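Local coordinates for archaeal Sm-like protein AF-Sm2 (Archaeoglobus fulgidus, PDB 1LJO) that forms a hexameric ring of Sm-fold subunits and probably binds RNA, at residues K11-K16 / V70-Q75; K16-E21 / M40-T45. All blocks are in the same frame, centred on the assembly; numbering follows the deposited sequence.

Contact 1 of 2, residues K11-K16 / V70-Q75; sequences KSMVGK and VLIQPQ
With CG anti to its own carbonyl carbon (chi1 -71°) and the chain extended from CA to SD (chi2 178°), Met-13 sends its thioether out from the chain after the helix toward Ile-72 and Pro-74 of the last strand. The third torsion then bends the chain (chi3 -113°) and turns CE to the flank of Ile-72. On the strand, Ile-72 has CG2 anti to its backbone N and CG1 beside it, which leaves the CG2 methyl as the branch that meets the methionine. Sulfur is the hub of the contact: Met-13 SD lies 3.7 Å from Ile-72 CG2 and 3.8 Å from Pro-74 CG. CE adds a second touch on the same methyl, with Met-13 CE 4.0 Å from Ile-72 CG2, while further back Met-13 CG comes to 4.2 Å from Pro-74 CG. The methionine crosses both partners at a slant. All of this is apolar packing, the buried sulfur resting on a methyl and a ring carbon. Replacing Met-13 by an alanine would probably take away the sulfur and methyl that touch Ile-72 CG2 and the Pro-74 ring, opening a gap between the turn and the strand.

The chain beyond the methionine is itself tightly turned. Residues Met-13 to Lys-16 form a type II beta turn, closed by Lys-16 N on Met-13 O at 3.0 Å, with Gly-15 in its third position, where the positive phi would press a CB against the preceding carbonyl O. Helix 6-12 and this turn thus lead into strand 17-22, the antiparallel neighbour of strand 69-74. Met-13 also packs on Ile-18 and Leu-33 of the adjoining strands and on Val-63 of a neighbouring subunit; a strand of that subunit pairs antiparallel with Leu-71 and Ile-72, so the sheet runs on across the interface.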
ATOM      1  N   LYS A  11       1.340 -14.717 -16.813  1.00 14.56           N
ATOM      2  CA  LYS A  11       0.829 -14.671 -18.175  1.00 18.34           C
ATOM      3  C   LYS A  11       0.514 -16.076 -18.681  1.00 16.58           C
ATOM      4  O   LYS A  11      -0.424 -16.264 -19.448  1.00 18.09           O
ATOM      5  CB  LYS A  11       1.830 -13.979 -19.112  1.00 18.98           C
ATOM      6  CG  LYS A  11       1.268 -13.712 -20.507  1.00 26.61           C
ATOM      7  CD  LYS A  11       2.174 -12.805 -21.338  1.00 27.09           C
ATOM      8  CE  LYS A  11       3.509 -13.464 -21.655  1.00 31.24           C
ATOM      9  NZ  LYS A  11       3.346 -14.700 -22.473  1.00 34.46           N
ATOM     10  N   SER A  12       1.284 -17.065 -18.237  1.00 16.69           N
ATOM     11  CA  SER A  12       1.051 -18.442 -18.655  1.00 16.02           C
ATOM     12  C   SER A  12      -0.273 -18.973 -18.100  1.00 17.10           C
ATOM     13  O   SER A  12      -0.783 -19.983 -18.572  1.00 14.71           O
ATOM     14  CB  SER A  12       2.197 -19.349 -18.192  1.00 19.31           C
ATOM     15  OG  SER A  12       2.142 -19.591 -16.798  1.00 21.19           O
ATOM     16  N   MET A  13      -0.823 -18.285 -17.102  1.00 16.32           N
ATOM     17  CA  MET A  13      -2.092 -18.694 -16.495  1.00 18.39           C
ATOM     18  C   MET A  13      -3.307 -18.156 -17.252  1.00 16.18           C
ATOM     19  O   MET A  13      -4.446 -18.494 -16.923  1.00 15.91           O
ATOM     20  CB  MET A  13      -2.166 -18.217 -15.041  1.00 18.87           C
ATOM     21  CG  MET A  13      -1.248 -18.939 -14.070  1.00 21.81           C
ATOM     22  SD  MET A  13      -1.383 -18.246 -12.392  1.00 26.67           S
ATOM     23  CE  MET A  13       0.226 -17.518 -12.203  1.00 28.82           C
ATOM     24  N   VAL A  14      -3.070 -17.317 -18.256  1.00 17.68           N
ATOM     25  CA  VAL A  14      -4.171 -16.751 -19.027  1.00 16.93           C
ATOM     26  C   VAL A  14      -4.963 -17.855 -19.717  1.00 17.33           C
ATOM     27  O   VAL A  14      -4.391 -18.783 -20.287  1.00 15.19           O
ATOM     28  CB  VAL A  14      -3.665 -15.756 -20.089  1.00 17.94           C
ATOM     29  CG1 VAL A  14      -4.792 -15.400 -21.049  1.00 18.77           C
ATOM     30  CG2 VAL A  14      -3.142 -14.499 -19.409  1.00 18.66           C
ATOM     31  N   GLY A  15      -6.283 -17.748 -19.666  1.00 15.79           N
ATOM     32  CA  GLY A  15      -7.119 -18.761 -20.282  1.00 16.38           C
ATOM     33  C   GLY A  15      -7.425 -19.902 -19.326  1.00 16.56           C
ATOM     34  O   GLY A  15      -8.229 -20.775 -19.628  1.00 17.25           O
ATOM     35  N   LYS A  16      -6.790 -19.891 -18.161  1.00 16.77           N
ATOM     36  CA  LYS A  16      -7.007 -20.945 -17.177  1.00 16.86           C
ATOM     37  C   LYS A  16      -7.620 -20.406 -15.891  1.00 12.79           C
ATOM     38  O   LYS A  16      -7.669 -19.199 -15.680  1.00 12.68           O
ATOM     39  CB  LYS A  16      -5.685 -21.655 -16.875  1.00 21.71           C
ATOM     40  CG  LYS A  16      -5.008 -22.188 -18.134  1.00 26.90           C
ATOM     41  CD  LYS A  16      -3.839 -23.109 -17.828  1.00 32.02           C
ATOM     42  CE  LYS A  16      -3.268 -23.680 -19.118  1.00 35.30           C
ATOM     43  NZ  LYS A  16      -2.194 -24.680 -18.872  1.00 38.44           N
ATOM     44  N   VAL A  70      -2.486 -10.389  -3.309  1.00 10.26           N
ATOM     45  CA  VAL A  70      -1.515 -10.934  -2.365  1.00  9.03           C
ATOM     46  C   VAL A  70      -0.866 -12.193  -2.927  1.00 10.37           C
ATOM     47  O   VAL A  70       0.362 -12.293  -3.016  1.00 13.74           O
ATOM     48  CB  VAL A  70      -2.178 -11.285  -1.005  1.00 12.59           C
ATOM     49  CG1 VAL A  70      -1.161 -11.975  -0.090  1.00 11.93           C
ATOM     50  CG2 VAL A  70      -2.707 -10.013  -0.341  1.00 12.95           C
ATOM     51  N   LEU A  71      -1.700 -13.139  -3.336  1.00 10.76           N
ATOM     52  CA  LEU A  71      -1.220 -14.411  -3.850  1.00 14.37           C
ATOM     53  C   LEU A  71      -2.086 -14.913  -5.003  1.00 13.59           C
ATOM     54  O   LEU A  71      -3.306 -14.754  -4.985  1.00 14.87           O
ATOM     55  CB  LEU A  71      -1.209 -15.428  -2.696  1.00 15.71           C
ATOM     56  CG  LEU A  71      -0.795 -16.891  -2.900  1.00 19.18           C
ATOM     57  CD1 LEU A  71      -0.569 -17.546  -1.530  1.00 18.54           C
ATOM     58  CD2 LEU A  71      -1.871 -17.639  -3.669  1.00 19.07           C
ATOM     59  N   ILE A  72      -1.444 -15.511  -6.004  1.00 11.85           N
ATOM     60  CA  ILE A  72      -2.142 -16.067  -7.161  1.00 12.14           C
ATOM     61  C   ILE A  72      -1.743 -17.531  -7.253  1.00 13.51           C
ATOM     62  O   ILE A  72      -0.567 -17.863  -7.170  1.00 13.00           O
ATOM     63  CB  ILE A  72      -1.733 -15.375  -8.482  1.00 15.00           C
ATOM     64  CG1 ILE A  72      -2.052 -13.882  -8.413  1.00 13.31           C
ATOM     65  CG2 ILE A  72      -2.474 -16.027  -9.661  1.00 15.75           C
ATOM     66  CD1 ILE A  72      -1.634 -13.110  -9.669  1.00 16.07           C
ATOM     67  N   GLN A  73      -2.727 -18.404  -7.421  1.00 15.97           N
ATOM     68  CA  GLN A  73      -2.462 -19.832  -7.496  1.00 17.94           C
ATOM     69  C   GLN A  73      -3.258 -20.487  -8.611  1.00 19.26           C
ATOM     70  O   GLN A  73      -4.477 -20.335  -8.679  1.00 19.75           O
ATOM     71  CB  GLN A  73      -2.825 -20.492  -6.158  1.00 20.01           C
ATOM     72  CG  GLN A  73      -2.829 -22.015  -6.181  1.00 22.80           C
ATOM     73  CD  GLN A  73      -3.397 -22.620  -4.908  1.00 24.83           C
ATOM     74  OE1 GLN A  73      -4.493 -22.264  -4.473  1.00 25.58           O
ATOM     75  NE2 GLN A  73      -2.655 -23.544  -4.308  1.00 24.85           N
ATOM     76  N   PRO A  74      -2.578 -21.214  -9.510  1.00 21.71           N
ATOM     77  CA  PRO A  74      -3.300 -21.878 -10.598  1.00 23.39           C
ATOM     78  C   PRO A  74      -4.293 -22.814  -9.917  1.00 28.88           C
ATOM     79  O   PRO A  74      -3.978 -23.395  -8.877  1.00 28.01           O
ATOM     80  CB  PRO A  74      -2.199 -22.647 -11.324  1.00 25.69           C
ATOM     81  CG  PRO A  74      -0.973 -21.807 -11.072  1.00 25.64           C
ATOM     82  CD  PRO A  74      -1.127 -21.454  -9.616  1.00 23.40           C
ATOM     83  N   GLN A  75      -5.489 -22.953 -10.474  1.00 32.73           N
ATOM     84  CA  GLN A  75      -6.472 -23.832  -9.859  1.00 39.17           C
ATOM     85  C   GLN A  75      -6.443 -25.201 -10.524  1.00 42.29           C
ATOM     86  O   GLN A  75      -5.881 -25.298 -11.636  1.00 44.20           O
ATOM     87  CB  GLN A  75      -7.870 -23.222  -9.970  1.00 41.26           C
ATOM     88  CG  GLN A  75      -8.930 -23.950  -9.158  1.00 46.85           C
ATOM     89  CD  GLN A  75      -8.597 -24.003  -7.677  1.00 49.37           C
ATOM     90  OE1 GLN A  75      -7.609 -24.618  -7.270  1.00 50.93           O
ATOM     91  NE2 GLN A  75      -9.420 -23.353  -6.863  1.00 50.14           N
TER

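Contact 2 of 2, residues K16-E21 / M40-T45; sequences KIIRVE and MNLYLT
Apolar packing alone joins the two segments, through Ile-18 and Val-20 on one strand and Leu-42 and Leu-44 on the other. Two kinds of approach can be told apart. Ile-18 and Leu-44 meet at a slant: Ile-18 CD1 lies 3.7 Å from Leu-44 CD2, and the same leucine methyl is 3.9 Å from Ile-18 CG1, so one CD2 methyl lies against the CG1-CD1 arm of the isoleucine. That arm is placed by a chi1 of 65°, which sets CG1 between the backbone N and the carbonyl carbon and leaves CG2 beside N. Val-20 and Leu-42 instead reach toward each other tip to tip, Val-20 CG2 being 3.8 Å from Leu-42 CD1. A looser touch, Ile-18 CD1 to Leu-42 CD1 at 4.4 Å, links the two pairs into one cluster.

The backbones stand well apart. The axes of strands 17-21 and 42-44 come no closer than 9.8 Å and run at 122° to each other, too far for main-chain pairing, so that side chains fill the space. All four residues are buried, and their neighbours close the cluster from other sides: Ile-72 packs on Leu-42, and Leu-64 on both Val-20 and Leu-44.

Polar groups stay outside this apolar set. Asn-41, beside it in the chain, is hydrogen-bonded through ND2 to Asp-37 OD2 and through OD1 to Gly-66 N.

Each strand pairs antiparallel with strand 28-36, which bends round from one to the other. This is the interior of the Sm fold, a small, strongly bent antiparallel barrel, with aliphatic side chains packed between strands that cross steeply.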
ATOM      1  N   LYS A  16      -6.790 -19.891 -18.161  1.00 16.77           N
ATOM      2  CA  LYS A  16      -7.007 -20.945 -17.177  1.00 16.86           C
ATOM      3  C   LYS A  16      -7.620 -20.406 -15.891  1.00 12.79           C
ATOM      4  O   LYS A  16      -7.669 -19.199 -15.680  1.00 12.68           O
ATOM      5  CB  LYS A  16      -5.685 -21.655 -16.875  1.00 21.71           C
ATOM      6  CG  LYS A  16      -5.008 -22.188 -18.134  1.00 26.90           C
ATOM      7  CD  LYS A  16      -3.839 -23.109 -17.828  1.00 32.02           C
ATOM      8  CE  LYS A  16      -3.268 -23.680 -19.118  1.00 35.30           C
ATOM      9  NZ  LYS A  16      -2.194 -24.680 -18.872  1.00 38.44           N
ATOM     10  N   ILE A  17      -8.085 -21.319 -15.042  1.00 12.25           N
ATOM     11  CA  ILE A  17      -8.706 -20.977 -13.766  1.00 12.39           C
ATOM     12  C   ILE A  17      -7.658 -20.734 -12.687  1.00 11.21           C
ATOM     13  O   ILE A  17      -6.760 -21.552 -12.487  1.00 11.91           O
ATOM     14  CB  ILE A  17      -9.619 -22.117 -13.258  1.00 14.96           C
ATOM     15  CG1 ILE A  17     -10.627 -22.512 -14.341  1.00 17.81           C
ATOM     16  CG2 ILE A  17     -10.327 -21.686 -11.975  1.00 14.38           C
ATOM     17  CD1 ILE A  17     -11.507 -21.379 -14.809  1.00 19.62           C
ATOM     18  N   ILE A  18      -7.785 -19.614 -11.983  1.00  9.41           N
ATOM     19  CA  ILE A  18      -6.844 -19.282 -10.923  1.00 11.75           C
ATOM     20  C   ILE A  18      -7.589 -18.885  -9.655  1.00 13.26           C
ATOM     21  O   ILE A  18      -8.774 -18.552  -9.703  1.00 12.21           O
ATOM     22  CB  ILE A  18      -5.917 -18.111 -11.334  1.00 11.15           C
ATOM     23  CG1 ILE A  18      -6.733 -16.827 -11.524  1.00 12.77           C
ATOM     24  CG2 ILE A  18      -5.199 -18.452 -12.639  1.00 13.70           C
ATOM     25  CD1 ILE A  18      -5.876 -15.570 -11.710  1.00  9.49           C
ATOM     26  N   ARG A  19      -6.883 -18.936  -8.526  1.00 10.70           N
ATOM     27  CA  ARG A  19      -7.438 -18.559  -7.234  1.00 12.91           C
ATOM     28  C   ARG A  19      -6.590 -17.385  -6.772  1.00 11.65           C
ATOM     29  O   ARG A  19      -5.361 -17.455  -6.809  1.00 11.52           O
ATOM     30  CB  ARG A  19      -7.330 -19.724  -6.236  1.00 14.90           C
ATOM     31  CG  ARG A  19      -7.794 -19.391  -4.819  1.00 22.71           C
ATOM     32  CD  ARG A  19      -7.708 -20.615  -3.902  1.00 26.27           C
ATOM     33  NE  ARG A  19      -8.634 -21.666  -4.310  1.00 30.98           N
ATOM     34  CZ  ARG A  19      -9.919 -21.715  -3.966  1.00 33.47           C
ATOM     35  NH1 ARG A  19     -10.440 -20.772  -3.194  1.00 35.05           N
ATOM     36  NH2 ARG A  19     -10.686 -22.703  -4.406  1.00 32.94           N
ATOM     37  N   VAL A  20      -7.245 -16.313  -6.337  1.00 12.81           N
ATOM     38  CA  VAL A  20      -6.548 -15.103  -5.904  1.00 12.18           C
ATOM     39  C   VAL A  20      -6.921 -14.620  -4.512  1.00 14.25           C
ATOM     40  O   VAL A  20      -8.098 -14.541  -4.173  1.00 13.93           O
ATOM     41  CB  VAL A  20      -6.839 -13.926  -6.862  1.00 12.11           C
ATOM     42  CG1 VAL A  20      -6.018 -12.701  -6.454  1.00 11.83           C
ATOM     43  CG2 VAL A  20      -6.543 -14.334  -8.289  1.00 11.98           C
ATOM     44  N   GLU A  21      -5.912 -14.289  -3.713  1.00 10.98           N
ATOM     45  CA  GLU A  21      -6.166 -13.758  -2.380  1.00 18.04           C
ATOM     46  C   GLU A  21      -5.851 -12.267  -2.452  1.00 16.71           C
ATOM     47  O   GLU A  21      -4.749 -11.881  -2.848  1.00 13.57           O
ATOM     48  CB  GLU A  21      -5.275 -14.435  -1.338  1.00 21.82           C
ATOM     49  CG  GLU A  21      -5.354 -13.776   0.028  1.00 29.30           C
ATOM     50  CD  GLU A  21      -4.636 -14.569   1.100  1.00 33.96           C
ATOM     51  OE1 GLU A  21      -3.464 -14.940   0.881  1.00 36.33           O
ATOM     52  OE2 GLU A  21      -5.247 -14.814   2.162  1.00 38.97           O
ATOM     53  N   MET A  40       0.349  -6.484 -12.619  1.00 16.11           N
ATOM     54  CA  MET A  40      -0.432  -7.604 -12.112  1.00 17.01           C
ATOM     55  C   MET A  40      -1.905  -7.302 -11.846  1.00 17.68           C
ATOM     56  O   MET A  40      -2.531  -7.912 -10.970  1.00 15.78           O
ATOM     57  CB  MET A  40       0.234  -8.212 -10.870  1.00 19.38           C
ATOM     58  CG  MET A  40       1.406  -9.123 -11.246  1.00 24.63           C
ATOM     59  SD  MET A  40       2.138 -10.051  -9.882  1.00 31.38           S
ATOM     60  CE  MET A  40       0.745 -10.879  -9.279  1.00 16.88           C
ATOM     61  N   ASN A  41      -2.455  -6.340 -12.583  1.00 14.05           N
ATOM     62  CA  ASN A  41      -3.883  -6.072 -12.471  1.00 14.62           C
ATOM     63  C   ASN A  41      -4.432  -7.338 -13.118  1.00 14.43           C
ATOM     64  O   ASN A  41      -3.802  -7.880 -14.024  1.00 12.23           O
ATOM     65  CB  ASN A  41      -4.292  -4.853 -13.297  1.00 11.91           C
ATOM     66  CG  ASN A  41      -3.793  -3.557 -12.701  1.00 15.14           C
ATOM     67  OD1 ASN A  41      -3.923  -3.333 -11.499  1.00 11.61           O
ATOM     68  ND2 ASN A  41      -3.220  -2.695 -13.539  1.00 11.10           N
ATOM     69  N   LEU A  42      -5.579  -7.823 -12.659  1.00 12.68           N
ATOM     70  CA  LEU A  42      -6.137  -9.042 -13.220  1.00 14.27           C
ATOM     71  C   LEU A  42      -7.580  -8.869 -13.675  1.00 14.90           C
ATOM     72  O   LEU A  42      -8.379  -8.208 -13.011  1.00 14.11           O
ATOM     73  CB  LEU A  42      -6.090 -10.174 -12.183  1.00 14.12           C
ATOM     74  CG  LEU A  42      -4.774 -10.447 -11.450  1.00 15.28           C
ATOM     75  CD1 LEU A  42      -5.020 -11.463 -10.343  1.00 14.57           C
ATOM     76  CD2 LEU A  42      -3.715 -10.948 -12.428  1.00 15.18           C
ATOM     77  N   TYR A  43      -7.904  -9.472 -14.812  1.00 14.49           N
ATOM     78  CA  TYR A  43      -9.261  -9.442 -15.328  1.00 11.72           C
ATOM     79  C   TYR A  43      -9.741 -10.886 -15.383  1.00 12.35           C
ATOM     80  O   TYR A  43      -9.242 -11.691 -16.169  1.00 12.43           O
ATOM     81  CB  TYR A  43      -9.319  -8.797 -16.718  1.00  8.99           C
ATOM     82  CG  TYR A  43     -10.661  -8.948 -17.415  1.00 12.05           C
ATOM     83  CD1 TYR A  43     -11.855  -8.923 -16.694  1.00 13.25           C
ATOM     84  CD2 TYR A  43     -10.735  -9.113 -18.797  1.00 13.38           C
ATOM     85  CE1 TYR A  43     -13.087  -9.061 -17.329  1.00 17.56           C
ATOM     86  CE2 TYR A  43     -11.961  -9.252 -19.442  1.00 15.44           C
ATOM     87  CZ  TYR A  43     -13.133  -9.228 -18.701  1.00 17.83           C
ATOM     88  OH  TYR A  43     -14.349  -9.396 -19.325  1.00 17.24           O
ATOM     89  N   LEU A  44     -10.698 -11.204 -14.518  1.00 11.88           N
ATOM     90  CA  LEU A  44     -11.261 -12.545 -14.442  1.00 12.68           C
ATOM     91  C   LEU A  44     -12.685 -12.550 -14.973  1.00 10.41           C
ATOM     92  O   LEU A  44     -13.403 -11.560 -14.848  1.00 14.24           O
ATOM     93  CB  LEU A  44     -11.292 -13.033 -12.989  1.00 14.22           C
ATOM     94  CG  LEU A  44      -9.985 -13.079 -12.195  1.00 17.86           C
ATOM     95  CD1 LEU A  44     -10.250 -13.686 -10.822  1.00 15.18           C
ATOM     96  CD2 LEU A  44      -8.961 -13.903 -12.950  1.00 18.92           C
ATOM     97  N   THR A  45     -13.083 -13.665 -15.571  1.00  9.36           N
ATOM     98  CA  THR A  45     -14.439 -13.817 -16.076  1.00  9.49           C
ATOM     99  C   THR A  45     -14.991 -15.070 -15.414  1.00 12.47           C
ATOM    100  O   THR A  45     -14.218 -15.914 -14.952  1.00 13.56           O
ATOM    101  CB  THR A  45     -14.475 -13.994 -17.606  1.00 10.31           C
ATOM    102  OG1 THR A  45     -13.659 -15.109 -17.978  1.00 13.74           O
ATOM    103  CG2 THR A  45     -13.968 -12.722 -18.307  1.00 12.90           C
TER

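From the N terminus, the 11-16 segment carries the chain out of helix 6-12, and its partner at 70-75 lies close to the end of the chain, so contact 1 closes almost the whole fold on itself. Lys-16, shared by both contacts, leads into strand 17-22. Contact 2 then closes a shorter loop through strand 28-36 to residues 40-45, and it falls wholly within the larger one; the two do not cross. Their centres lie about 6 Å apart, and strands 17-22 and 69-74 pair directly. Together they tie the turn after the helix, the first and last strands and strand 42-44 to a common interior.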